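Local coordinates for signal transduction protein PmrD (Escherichia coli, PDB 4HN7) that interacts with phosphorylated BasR to bring about transcriptional induction of BasR-activated genes, giving polymyxin resistance in some natural isolates, at residues M1-C10 with D44-R58. Sequence-based numbering, arbitrary orientation.
Sequences MEWLVKKSCC and DLLSPLQNALYCINR
Val5 and Leu46 meet methyl to methyl, CG2 of Val5 lying 4.1 Å from CD1 of Leu46, at the apolar centre of a seam that illustrates how a small beta barrel is closed by its first and fourth strands. Trp3 pairs with Leu46, their side chains on one face of the sheet, and with CG beside its own backbone N (chi1 -66°) the indole swings over to Tyr54, so that Trp3 CD1 sits 3.7 Å from Tyr54 CE2. The two ring planes are inclined at 71°, an oblique pairing. A water bridges the two side chains, lying at the edge of each ring in its plane: it accepts from Trp3 NE1 and is 2.6 Å from Tyr54 OH.

On the other face Leu4 and Leu45 form a non-hydrogen-bonded pair, and Leu45 slants across Glu2, its CD1 3.7 Å from Glu2 CB. Between the faces runs an antiparallel backbone ladder. Trp3 and Leu46 exchange two bonds, of which Leu46 N to Trp3 O is the straighter (173° at the hydrogen), and Val5 N then binds Asp44 O at 2.9 Å. Asn57 OD1 in turn takes the N-H of Leu45, tying this strand to the turn after 53-56.

At the polar edge Glu2, extended beyond CG, crosses the bent chain of Arg58 at about a right angle. Its OE2 makes a salt bridge of 2.6 Å to Arg58 NH1, with carboxylate and guanidinium planes nearly perpendicular. Asp44 OD1 accepts from the backbone N of Lys41.

Strand 16-23 flanks 3-9 on its other edge and sends Leu21 against both Val5 and Leu46; strand 63-71 adds Val64 against Leu46 and Val66 against Tyr54. Farther along strand 3-9, a classic bulge at Lys6 and Lys7 faces Met20, and the Cys9-Cys81 disulfide fastens the strand to helix 74-84.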
loop_
_atom_site.group_PDB
_atom_site.type_symbol
_atom_site.label_atom_id
_atom_site.label_comp_id
_atom_site.label_asym_id
_atom_site.label_seq_id
_atom_site.Cartn_x
_atom_site.Cartn_y
_atom_site.Cartn_z
ATOM N N MET A 1 -14.148 -8.043 -6.769
ATOM C CA MET A 1 -15.123 -7.836 -5.668
ATOM C C MET A 1 -14.563 -7.053 -4.511
ATOM O O MET A 1 -13.436 -7.235 -4.066
ATOM C CB MET A 1 -15.619 -9.165 -5.104
ATOM C CG MET A 1 -16.646 -9.854 -5.947
ATOM S SD MET A 1 -17.212 -11.300 -5.072
ATOM C CE MET A 1 -18.350 -11.957 -6.311
ATOM N N GLU A 2 -15.442 -6.236 -3.983
ATOM C CA GLU A 2 -15.225 -5.525 -2.781
ATOM C C GLU A 2 -15.834 -6.345 -1.682
ATOM O O GLU A 2 -16.775 -7.090 -1.909
ATOM C CB GLU A 2 -15.881 -4.180 -2.922
ATOM C CG GLU A 2 -15.221 -3.319 -4.018
ATOM C CD GLU A 2 -15.846 -1.915 -4.170
ATOM O OE1 GLU A 2 -17.061 -1.812 -3.982
ATOM O OE2 GLU A 2 -15.161 -0.918 -4.508
ATOM N N TRP A 3 -15.302 -6.204 -0.482
ATOM C CA TRP A 3 -15.663 -7.067 0.614
ATOM C C TRP A 3 -15.899 -6.159 1.723
ATOM O O TRP A 3 -15.179 -5.231 1.872
ATOM C CB TRP A 3 -14.499 -7.948 0.948
ATOM C CG TRP A 3 -14.177 -8.899 -0.174
ATOM C CD1 TRP A 3 -13.252 -8.730 -1.186
ATOM C CD2 TRP A 3 -14.845 -10.167 -0.441
ATOM N NE1 TRP A 3 -13.332 -9.806 -2.054
ATOM C CE2 TRP A 3 -14.279 -10.699 -1.604
ATOM C CE3 TRP A 3 -15.837 -10.902 0.219
ATOM C CZ2 TRP A 3 -14.691 -11.914 -2.117
ATOM C CZ3 TRP A 3 -16.246 -12.100 -0.301
ATOM C CH2 TRP A 3 -15.666 -12.611 -1.438
ATOM N N LEU A 4 -16.881 -6.447 2.533
ATOM C CA LEU A 4 -17.091 -5.706 3.750
ATOM C C LEU A 4 -16.578 -6.529 4.920
ATOM O O LEU A 4 -16.902 -7.696 5.059
ATOM C CB LEU A 4 -18.574 -5.459 3.895
ATOM C CG LEU A 4 -19.022 -4.001 4.001
ATOM C CD1 LEU A 4 -17.895 -2.995 3.863
ATOM C CD2 LEU A 4 -20.082 -3.710 2.948
ATOM N N VAL A 5 -15.750 -5.953 5.751
ATOM C CA VAL A 5 -15.276 -6.687 6.902
ATOM C C VAL A 5 -16.370 -6.796 7.933
ATOM O O VAL A 5 -16.692 -5.804 8.528
ATOM C CB VAL A 5 -14.132 -5.963 7.555
ATOM C CG1 VAL A 5 -13.624 -6.754 8.756
ATOM C CG2 VAL A 5 -13.052 -5.689 6.520
ATOM N N LYS A 6 -16.917 -7.988 8.152
ATOM C CA LYS A 6 -17.987 -8.212 9.129
ATOM C C LYS A 6 -17.477 -8.506 10.514
ATOM O O LYS A 6 -18.181 -8.234 11.447
ATOM C CB LYS A 6 -18.896 -9.357 8.720
ATOM C CG LYS A 6 -19.904 -9.026 7.610
ATOM C CD LYS A 6 -20.942 -8.013 8.067
ATOM C CE LYS A 6 -22.362 -8.572 7.969
ATOM N NZ LYS A 6 -23.263 -8.017 9.037
ATOM N N LYS A 7 -16.287 -9.072 10.650
ATOM C CA LYS A 7 -15.702 -9.400 11.944
ATOM C C LYS A 7 -14.235 -9.423 11.805
ATOM O O LYS A 7 -13.772 -9.898 10.817
ATOM C CB LYS A 7 -16.014 -10.815 12.374
ATOM C CG LYS A 7 -17.464 -11.236 12.441
ATOM C CD LYS A 7 -17.519 -12.749 12.245
ATOM C CE LYS A 7 -18.861 -13.356 12.611
ATOM N NZ LYS A 7 -18.891 -13.735 14.052
ATOM N N SER A 8 -13.515 -9.012 12.847
ATOM C CA SER A 8 -12.031 -8.945 12.925
ATOM C C SER A 8 -11.498 -9.666 14.182
ATOM O O SER A 8 -12.222 -9.936 15.132
ATOM C CB SER A 8 -11.536 -7.485 12.891
ATOM O OG SER A 8 -10.143 -7.376 13.086
ATOM N N CYS A 9 -10.220 -9.988 14.148
ATOM C CA CYS A 9 -9.610 -10.979 15.031
ATOM C C CYS A 9 -8.115 -10.749 14.848
ATOM O O CYS A 9 -7.623 -10.601 13.721
ATOM C CB CYS A 9 -9.997 -12.405 14.591
ATOM S SG CYS A 9 -10.155 -13.656 15.913
ATOM N N CYS A 10 -7.390 -10.716 15.952
ATOM C CA CYS A 10 -6.123 -10.012 15.970
ATOM C C CYS A 10 -4.955 -10.953 16.193
ATOM O O CYS A 10 -5.132 -12.166 16.430
ATOM C CB CYS A 10 -6.170 -8.917 17.043
ATOM S SG CYS A 10 -7.211 -9.344 18.470
ATOM N N ASP A 44 -15.236 -1.715 7.529
ATOM C CA ASP A 44 -14.363 -1.375 6.416
ATOM C C ASP A 44 -14.668 -2.126 5.102
ATOM O O ASP A 44 -15.213 -3.236 5.045
ATOM C CB ASP A 44 -12.912 -1.523 6.794
ATOM C CG ASP A 44 -12.462 -0.449 7.790
ATOM O OD1 ASP A 44 -11.282 -0.430 8.227
ATOM O OD2 ASP A 44 -13.300 0.395 8.153
ATOM N N LEU A 45 -14.380 -1.418 4.023
ATOM C CA LEU A 45 -14.489 -1.930 2.695
ATOM C C LEU A 45 -13.062 -2.275 2.240
ATOM O O LEU A 45 -12.152 -1.459 2.356
ATOM C CB LEU A 45 -15.026 -0.839 1.777
ATOM C CG LEU A 45 -15.155 -1.084 0.281
ATOM C CD1 LEU A 45 -16.349 -1.924 0.036
ATOM C CD2 LEU A 45 -15.313 0.214 -0.461
ATOM N N LEU A 46 -12.898 -3.461 1.664
ATOM C CA LEU A 46 -11.661 -3.823 0.954
ATOM C C LEU A 46 -11.893 -3.942 -0.531
ATOM O O LEU A 46 -12.726 -4.713 -0.938
ATOM C CB LEU A 46 -11.151 -5.162 1.444
ATOM C CG LEU A 46 -10.838 -5.166 2.920
ATOM C CD1 LEU A 46 -10.701 -6.605 3.294
ATOM C CD2 LEU A 46 -9.575 -4.400 3.226
ATOM N N SER A 47 -11.143 -3.213 -1.340
ATOM C CA SER A 47 -11.395 -3.177 -2.761
ATOM C C SER A 47 -10.169 -3.694 -3.431
ATOM O O SER A 47 -9.077 -3.310 -3.061
ATOM C CB SER A 47 -11.647 -1.746 -3.165
ATOM O OG SER A 47 -11.794 -0.952 -1.969
ATOM N N PRO A 48 -10.334 -4.556 -4.437
ATOM C CA PRO A 48 -9.217 -5.113 -5.190
ATOM C C PRO A 48 -8.372 -4.076 -5.855
ATOM O O PRO A 48 -8.921 -3.178 -6.426
ATOM C CB PRO A 48 -9.894 -5.929 -6.260
ATOM C CG PRO A 48 -11.219 -5.318 -6.383
ATOM C CD PRO A 48 -11.618 -4.923 -5.023
ATOM N N LEU A 49 -7.056 -4.185 -5.721
ATOM C CA LEU A 49 -6.070 -3.485 -6.571
ATOM C C LEU A 49 -5.460 -4.416 -7.641
ATOM O O LEU A 49 -5.430 -4.131 -8.840
ATOM C CB LEU A 49 -4.885 -2.975 -5.738
ATOM C CG LEU A 49 -5.149 -1.764 -4.863
ATOM C CD1 LEU A 49 -3.972 -1.432 -3.978
ATOM C CD2 LEU A 49 -5.476 -0.586 -5.750
ATOM N N GLN A 50 -4.953 -5.525 -7.156
ATOM C CA GLN A 50 -4.159 -6.443 -7.907
ATOM C C GLN A 50 -4.425 -7.843 -7.300
ATOM O O GLN A 50 -5.472 -8.069 -6.646
ATOM C CB GLN A 50 -2.721 -6.000 -7.791
ATOM C CG GLN A 50 -1.733 -7.094 -8.031
ATOM C CD GLN A 50 -0.386 -6.559 -8.274
ATOM O OE1 GLN A 50 0.552 -6.977 -7.624
ATOM N NE2 GLN A 50 -0.268 -5.620 -9.200
ATOM N N ASN A 51 -3.528 -8.791 -7.539
ATOM C CA ASN A 51 -3.809 -10.173 -7.231
ATOM C C ASN A 51 -3.613 -10.237 -5.757
ATOM O O ASN A 51 -2.492 -10.015 -5.318
ATOM C CB ASN A 51 -2.819 -11.136 -7.935
ATOM C CG ASN A 51 -3.153 -11.399 -9.411
ATOM O OD1 ASN A 51 -3.360 -12.550 -9.791
ATOM N ND2 ASN A 51 -3.171 -10.350 -10.247
ATOM N N ALA A 52 -4.679 -10.463 -4.985
ATOM C CA ALA A 52 -4.559 -10.537 -3.504
ATOM C C ALA A 52 -4.054 -9.269 -2.817
ATOM O O ALA A 52 -3.762 -9.298 -1.652
ATOM C CB ALA A 52 -3.690 -11.703 -3.108
ATOM N N LEU A 53 -3.952 -8.160 -3.543
ATOM C CA LEU A 53 -3.658 -6.869 -2.958
ATOM C C LEU A 53 -4.948 -6.069 -3.024
ATOM O O LEU A 53 -5.627 -6.027 -4.042
ATOM C CB LEU A 53 -2.522 -6.182 -3.699
ATOM C CG LEU A 53 -1.840 -5.108 -2.896
ATOM C CD1 LEU A 53 -1.168 -5.630 -1.677
ATOM C CD2 LEU A 53 -0.799 -4.427 -3.723
ATOM N N TYR A 54 -5.323 -5.510 -1.881
ATOM C CA TYR A 54 -6.609 -4.835 -1.647
ATOM C C TYR A 54 -6.272 -3.524 -0.991
ATOM O O TYR A 54 -5.190 -3.351 -0.489
ATOM C CB TYR A 54 -7.516 -5.685 -0.736
ATOM C CG TYR A 54 -8.178 -6.814 -1.487
ATOM C CD1 TYR A 54 -7.573 -8.005 -1.636
ATOM C CD2 TYR A 54 -9.408 -6.679 -2.045
ATOM C CE1 TYR A 54 -8.159 -9.053 -2.342
ATOM C CE2 TYR A 54 -10.006 -7.714 -2.746
ATOM C CZ TYR A 54 -9.346 -8.902 -2.892
ATOM O OH TYR A 54 -9.871 -9.973 -3.582
ATOM N N CYS A 55 -7.162 -2.559 -1.052
ATOM C CA CYS A 55 -6.979 -1.383 -0.262
ATOM C C CYS A 55 -8.169 -1.248 0.677
ATOM O O CYS A 55 -9.199 -1.867 0.481
ATOM C CB CYS A 55 -6.745 -0.162 -1.145
ATOM S SG CYS A 55 -7.947 0.193 -2.432
ATOM N N ILE A 56 -8.005 -0.438 1.705
ATOM C CA ILE A 56 -8.984 -0.267 2.763
ATOM C C ILE A 56 -9.732 1.019 2.481
ATOM O O ILE A 56 -9.130 2.088 2.375
ATOM C CB ILE A 56 -8.278 -0.233 4.153
ATOM C CG1 ILE A 56 -7.416 -1.497 4.357
ATOM C CG2 ILE A 56 -9.293 -0.131 5.296
ATOM C CD1 ILE A 56 -6.229 -1.268 5.272
ATOM N N ASN A 57 -11.041 0.924 2.330
ATOM C CA ASN A 57 -11.908 2.135 2.166
ATOM C C ASN A 57 -11.420 2.998 1.001
ATOM O O ASN A 57 -11.347 4.233 1.048
ATOM C CB ASN A 57 -11.931 2.951 3.437
ATOM C CG ASN A 57 -12.573 2.241 4.569
ATOM O OD1 ASN A 57 -13.463 1.410 4.394
ATOM N ND2 ASN A 57 -12.112 2.546 5.749
ATOM N N ARG A 58 -11.057 2.296 -0.047
ATOM C CA ARG A 58 -10.680 2.854 -1.286
ATOM C C ARG A 58 -9.493 3.757 -1.178
ATOM O O ARG A 58 -9.254 4.537 -2.075
ATOM C CB ARG A 58 -11.889 3.502 -1.917
ATOM C CG ARG A 58 -12.529 2.572 -2.928
ATOM C CD ARG A 58 -14.026 2.690 -3.079
ATOM N NE ARG A 58 -14.348 3.063 -4.465
ATOM C CZ ARG A 58 -14.211 2.287 -5.535
ATOM N NH1 ARG A 58 -13.770 1.034 -5.421
ATOM N NH2 ARG A 58 -14.537 2.781 -6.733
HETATM O O HOH W 1 -12.067 -10.205 -4.939
#